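Local structure of cytochrome c6 (Synechococcus sp., 4EIE) at residues H13-G16 with C17-G21; D63-S67 with E68-A72. The protein binds one heme c covalently and, as a member of the cytochrome c family, probably carries electrons in photosynthetic electron transport. All blocks are in the same frame, centred on the assembly; numbering follows the deposited sequence.

Interaction 1: H13-G16 with C17-G21; sequences HCAG and CHLNG. With HEC (heme c), chain B.
Cys14, Cys17 and His18 all turn their side chains to the same heme c, the two thioethers tying its rim while the imidazole meets its iron. SG of Cys14 is bonded to CAB of the heme at 1.9 Å, and SG of Cys17 to CAC at 1.8 Å. Beside these tethers the His18 ring approaches the porphyrin with NE2 leading, and that nitrogen binds the iron at 2.0 Å. CG of His18 sits anti to its own carbonyl carbon (chi1 -62°), which swings the ring off the helical turn toward the metal; CB of Cys17 lies over one ring face, offset toward the rim. At the far end of the imidazole, ND1 is hydrogen-bonded to Gly22 O, which fixes the ring's rotation and would probably make it a more electron-rich ligand.

The backbone turn is gripped at one carbonyl. Cys14 O accepts from His18 N at 3.0 Å, in the carbonyl plane, and from Cys17 N at 3.2 Å, with that donor well above the plane. On the solvent side, CB of Ala15 packs against CD1 of Leu19 at 3.9 Å. This is the CXXCH heme-binding motif of c-type cytochromes. Met58 supplies the other axial ligand, and the short helix 15-18 follows directly on helix 5-13, with Cys14 as its N-cap residue.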
# COMPACT_ATOMS: atom_id res chain seq x y z
N HIS A 13 -7.21 -3.13 -6.54
CA HIS A 13 -6.64 -4.22 -5.78
C HIS A 13 -6.45 -3.91 -4.30
O HIS A 13 -6.21 -4.84 -3.55
CB HIS A 13 -5.28 -4.62 -6.31
CG HIS A 13 -5.37 -5.17 -7.67
ND1 HIS A 13 -5.76 -6.47 -7.90
CD2 HIS A 13 -5.24 -4.58 -8.87
CE1 HIS A 13 -5.84 -6.67 -9.20
NE2 HIS A 13 -5.51 -5.55 -9.81
N CYS A 14 -6.57 -2.66 -3.88
CA CYS A 14 -6.21 -2.29 -2.52
C CYS A 14 -7.33 -1.59 -1.77
O CYS A 14 -7.39 -1.65 -0.55
CB CYS A 14 -4.97 -1.37 -2.50
SG CYS A 14 -3.62 -1.88 -3.57
N ALA A 15 -8.18 -0.88 -2.51
CA ALA A 15 -9.21 -0.04 -1.92
C ALA A 15 -10.27 -0.82 -1.18
O ALA A 15 -11.00 -0.22 -0.39
CB ALA A 15 -9.83 0.85 -3.00
N GLY A 16 -10.40 -2.12 -1.41
CA GLY A 16 -11.34 -2.87 -0.64
C GLY A 16 -11.06 -2.79 0.85
O GLY A 16 -11.99 -2.79 1.66
N CYS A 17 -9.78 -2.72 1.23
CA CYS A 17 -9.41 -2.62 2.63
C CYS A 17 -8.85 -1.28 3.02
O CYS A 17 -8.85 -0.95 4.21
CB CYS A 17 -8.36 -3.68 2.95
SG CYS A 17 -9.07 -5.32 2.63
N HIS A 18 -8.33 -0.53 2.06
CA HIS A 18 -7.55 0.66 2.33
C HIS A 18 -8.13 1.91 1.64
O HIS A 18 -7.39 2.86 1.35
CB HIS A 18 -6.10 0.52 1.90
CG HIS A 18 -5.33 -0.56 2.59
ND1 HIS A 18 -5.03 -0.58 3.93
CD2 HIS A 18 -4.67 -1.63 2.07
CE1 HIS A 18 -4.20 -1.61 4.18
NE2 HIS A 18 -3.95 -2.26 3.08
N LEU A 19 -9.44 1.94 1.39
CA LEU A 19 -10.04 3.12 0.78
C LEU A 19 -9.62 4.36 1.57
O LEU A 19 -9.68 4.37 2.81
CB LEU A 19 -11.55 2.97 0.78
CG LEU A 19 -12.29 3.99 -0.08
CD1 LEU A 19 -12.06 3.71 -1.56
CD2 LEU A 19 -13.79 3.97 0.27
N ASN A 20 -9.23 5.41 0.84
CA ASN A 20 -8.85 6.67 1.47
C ASN A 20 -7.73 6.55 2.47
O ASN A 20 -7.56 7.38 3.36
CB ASN A 20 -10.06 7.40 2.07
CG ASN A 20 -11.09 7.71 1.04
OD1 ASN A 20 -10.77 8.19 -0.07
ND2 ASN A 20 -12.35 7.48 1.38
N GLY A 21 -6.90 5.54 2.29
CA GLY A 21 -5.78 5.34 3.20
C GLY A 21 -6.07 4.68 4.49
O GLY A 21 -5.20 4.63 5.35
FE HEC B . -2.71 -3.81 2.85
CHA HEC B . -1.06 -3.38 5.76
CHB HEC B . -0.55 -1.68 1.29
CHC HEC B . -4.14 -4.53 -0.16
CHD HEC B . -5.09 -5.59 4.44
NA HEC B . -1.18 -2.71 3.44
C1A HEC B . -0.65 -2.61 4.70
C2A HEC B . 0.43 -1.68 4.74
C3A HEC B . 0.59 -1.21 3.47
C4A HEC B . -0.40 -1.87 2.66
CMA HEC B . 1.60 -0.23 2.95
CAA HEC B . 1.20 -1.28 5.97
CBA HEC B . 0.45 -0.21 6.76
CGA HEC B . 1.04 0.14 8.09
O1A HEC B . 1.91 -0.56 8.61
O2A HEC B . 0.59 1.16 8.73
NB HEC B . -2.40 -3.26 0.95
C1B HEC B . -1.47 -2.37 0.51
C2B HEC B . -1.54 -2.23 -0.93
C3B HEC B . -2.48 -3.09 -1.35
C4B HEC B . -3.03 -3.71 -0.15
CMB HEC B . -0.75 -1.27 -1.74
CAB HEC B . -2.99 -3.42 -2.76
CBB HEC B . -1.96 -4.01 -3.64
NC HEC B . -4.30 -4.87 2.28
C1C HEC B . -4.79 -4.97 1.02
C2C HEC B . -6.08 -5.59 1.02
C3C HEC B . -6.37 -5.86 2.30
C4C HEC B . -5.24 -5.44 3.10
CMC HEC B . -6.96 -5.70 -0.21
CAC HEC B . -7.64 -6.46 2.90
CBC HEC B . -8.00 -7.76 2.36
ND HEC B . -3.01 -4.39 4.72
C1D HEC B . -4.01 -5.21 5.21
C2D HEC B . -3.78 -5.61 6.53
C3D HEC B . -2.57 -5.03 6.90
C4D HEC B . -2.14 -4.25 5.79
CMD HEC B . -4.63 -6.52 7.36
CAD HEC B . -1.83 -5.22 8.20
CBD HEC B . -0.75 -6.28 8.03
CGD HEC B . -0.13 -6.54 9.38
O1D HEC B . -0.54 -7.45 10.10
O2D HEC B . 0.70 -5.78 9.82
O HOH W 1 -11.60 0.14 2.72

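Interaction 2: D63-S67 with E68-A72. With NA (sodium ion), chain J.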
# COMPACT_ATOMS: atom_id res chain seq x y z
N ASP A 63 2.44 -12.82 -6.96
CA ASP A 63 1.99 -13.65 -8.06
C ASP A 63 0.67 -13.16 -8.65
O ASP A 63 0.05 -13.87 -9.43
CB ASP A 63 1.78 -15.08 -7.59
CG ASP A 63 3.06 -15.71 -7.13
OD1 ASP A 63 4.14 -15.42 -7.68
OD2 ASP A 63 2.97 -16.51 -6.20
N LYS A 64 0.26 -11.93 -8.31
CA LYS A 64 -0.98 -11.30 -8.78
C LYS A 64 -0.83 -10.04 -9.57
O LYS A 64 -1.71 -9.74 -10.37
CB LYS A 64 -1.89 -10.93 -7.55
CG LYS A 64 -2.32 -12.13 -6.70
CD LYS A 64 -3.10 -11.70 -5.44
CE LYS A 64 -3.21 -12.75 -4.35
NZ LYS A 64 -4.12 -13.81 -4.53
N LEU A 65 0.17 -9.24 -9.23
CA LEU A 65 0.54 -8.00 -9.88
C LEU A 65 1.99 -8.13 -10.36
O LEU A 65 2.79 -8.74 -9.70
CB LEU A 65 0.43 -6.83 -8.88
CG LEU A 65 -0.98 -6.54 -8.42
CD1 LEU A 65 -0.89 -5.48 -7.31
CD2 LEU A 65 -1.87 -6.05 -9.55
N SER A 66 2.29 -7.52 -11.48
CA SER A 66 3.64 -7.55 -11.99
C SER A 66 4.56 -6.69 -11.13
O SER A 66 4.11 -5.85 -10.37
CB SER A 66 3.71 -7.07 -13.41
OG SER A 66 3.41 -5.67 -13.42
N SER A 67 5.85 -6.87 -11.32
CA SER A 67 6.80 -6.01 -10.64
C SER A 67 6.53 -4.54 -10.94
O SER A 67 6.63 -3.72 -10.05
CB SER A 67 8.21 -6.41 -11.08
OG SER A 67 8.52 -7.74 -10.69
N GLU A 68 6.23 -4.22 -12.18
CA GLU A 68 6.00 -2.85 -12.56
C GLU A 68 4.75 -2.32 -11.90
O GLU A 68 4.73 -1.19 -11.43
CB GLU A 68 5.93 -2.67 -14.08
CG GLU A 68 5.69 -1.27 -14.59
CD GLU A 68 4.27 -0.74 -14.49
OE1 GLU A 68 3.27 -1.50 -14.55
OE2 GLU A 68 4.15 0.51 -14.43
N GLU A 69 3.70 -3.12 -11.83
CA GLU A 69 2.46 -2.71 -11.17
C GLU A 69 2.72 -2.49 -9.67
O GLU A 69 2.20 -1.55 -9.08
CB GLU A 69 1.38 -3.75 -11.33
CG GLU A 69 0.75 -3.74 -12.73
CD GLU A 69 -0.20 -4.91 -12.94
OE1 GLU A 69 0.15 -6.07 -12.66
OE2 GLU A 69 -1.34 -4.67 -13.43
N ILE A 70 3.48 -3.37 -9.05
CA ILE A 70 3.82 -3.24 -7.64
C ILE A 70 4.60 -1.95 -7.38
O ILE A 70 4.32 -1.22 -6.45
CB ILE A 70 4.49 -4.49 -7.11
CG1 ILE A 70 3.53 -5.67 -7.13
CG2 ILE A 70 5.06 -4.23 -5.72
CD1 ILE A 70 4.14 -7.02 -6.81
N GLN A 71 5.54 -1.64 -8.26
CA GLN A 71 6.26 -0.38 -8.12
C GLN A 71 5.32 0.80 -8.24
O GLN A 71 5.43 1.75 -7.46
CB GLN A 71 7.40 -0.25 -9.14
CG GLN A 71 8.52 -1.20 -8.94
CD GLN A 71 9.30 -0.96 -7.68
OE1 GLN A 71 9.39 -1.86 -6.83
NE2 GLN A 71 9.79 0.23 -7.51
N ALA A 72 4.42 0.76 -9.23
CA ALA A 72 3.57 1.89 -9.43
C ALA A 72 2.61 2.12 -8.25
O ALA A 72 2.43 3.25 -7.80
CB ALA A 72 2.77 1.73 -10.72
NA NA J . -0.51 -15.56 -11.02
O HOH W 2 8.30 -4.47 -7.70
O HOH W 3 1.96 -16.22 -11.60
O HOH W 4 -0.83 -17.20 -9.14
O HOH W 5 -2.88 -14.70 -10.51
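Ser66 and Glu69 grip each other in both directions across the first turn of helix 67-82. Glu69 N donates to Ser66 OG at 3.0 Å, and Ser66 N returns the favour to Glu69 OE1 at 2.8 Å, an almost straight bond (171°) made on the carboxylate's anti lone pair. The hydroxyl of Ser66 adds a weak bond to the same OE1. For this, OG is held between the backbone N and the carbonyl carbon (chi1 68°), facing the amide of Glu69, while the Glu69 chain runs extended beyond CG to bring OE1 back to the serine amide. Replacing Glu69 with an alanine would probably leave the amide of Ser66 without its acceptor and undo one half of the capping box, with Ser66 OG still taking its bond from the backbone N.

Backbone bonds continue the turn: Ile70 N reaches Ser66 O at 2.9 Å, and Gln71 N reaches Ser67 O at 3.0 Å. A water donates to both Ser67 O and Gln71 OE1, tying that side chain to the helix start. Further out, the side chain of Leu65 crosses that of Glu69 at about a right angle, and its CB meets Ile70 CG1 at 3.7 Å. Leu65 also touches His13, Glu69 rests on Gln5 and Ile9 of helix 5-13, and Ile70 packs on Val51 and Thr52 of helix 44-53. Late in the loop, just ahead of the cap, Asp63 O binds a sodium ion at 2.4 Å, together with three waters. Ser66 as N-cap and Glu69 three residues on make a classic capping box, here opening the long C-terminal helix of the cytochrome c fold, with Leu65, the residue before the N-cap, packed on Ile70 as a hydrophobic staple.

In the fold
Both interactions are local turns at a helix start, and both are partly buried, but they serve different ends. Interaction 1 belongs to the heme site: its inner side is covalent and metal chemistry, and the more exposed Ala15 and Leu19 form its surface. Interaction 2 lies farther from the centre of the chain and relies on polar capping, with Leu65 and Ile70 as its buried part and a hydrated sodium ion at its outer end. Their centres are about 16 Å apart, yet they touch where His13 NE2 packs on Leu65 CD2 at 3.7 Å. Leu65's side chain lies about 4 Å from the heme (nearest atoms), so the capped turn borders the pocket to which 13-21 contributes.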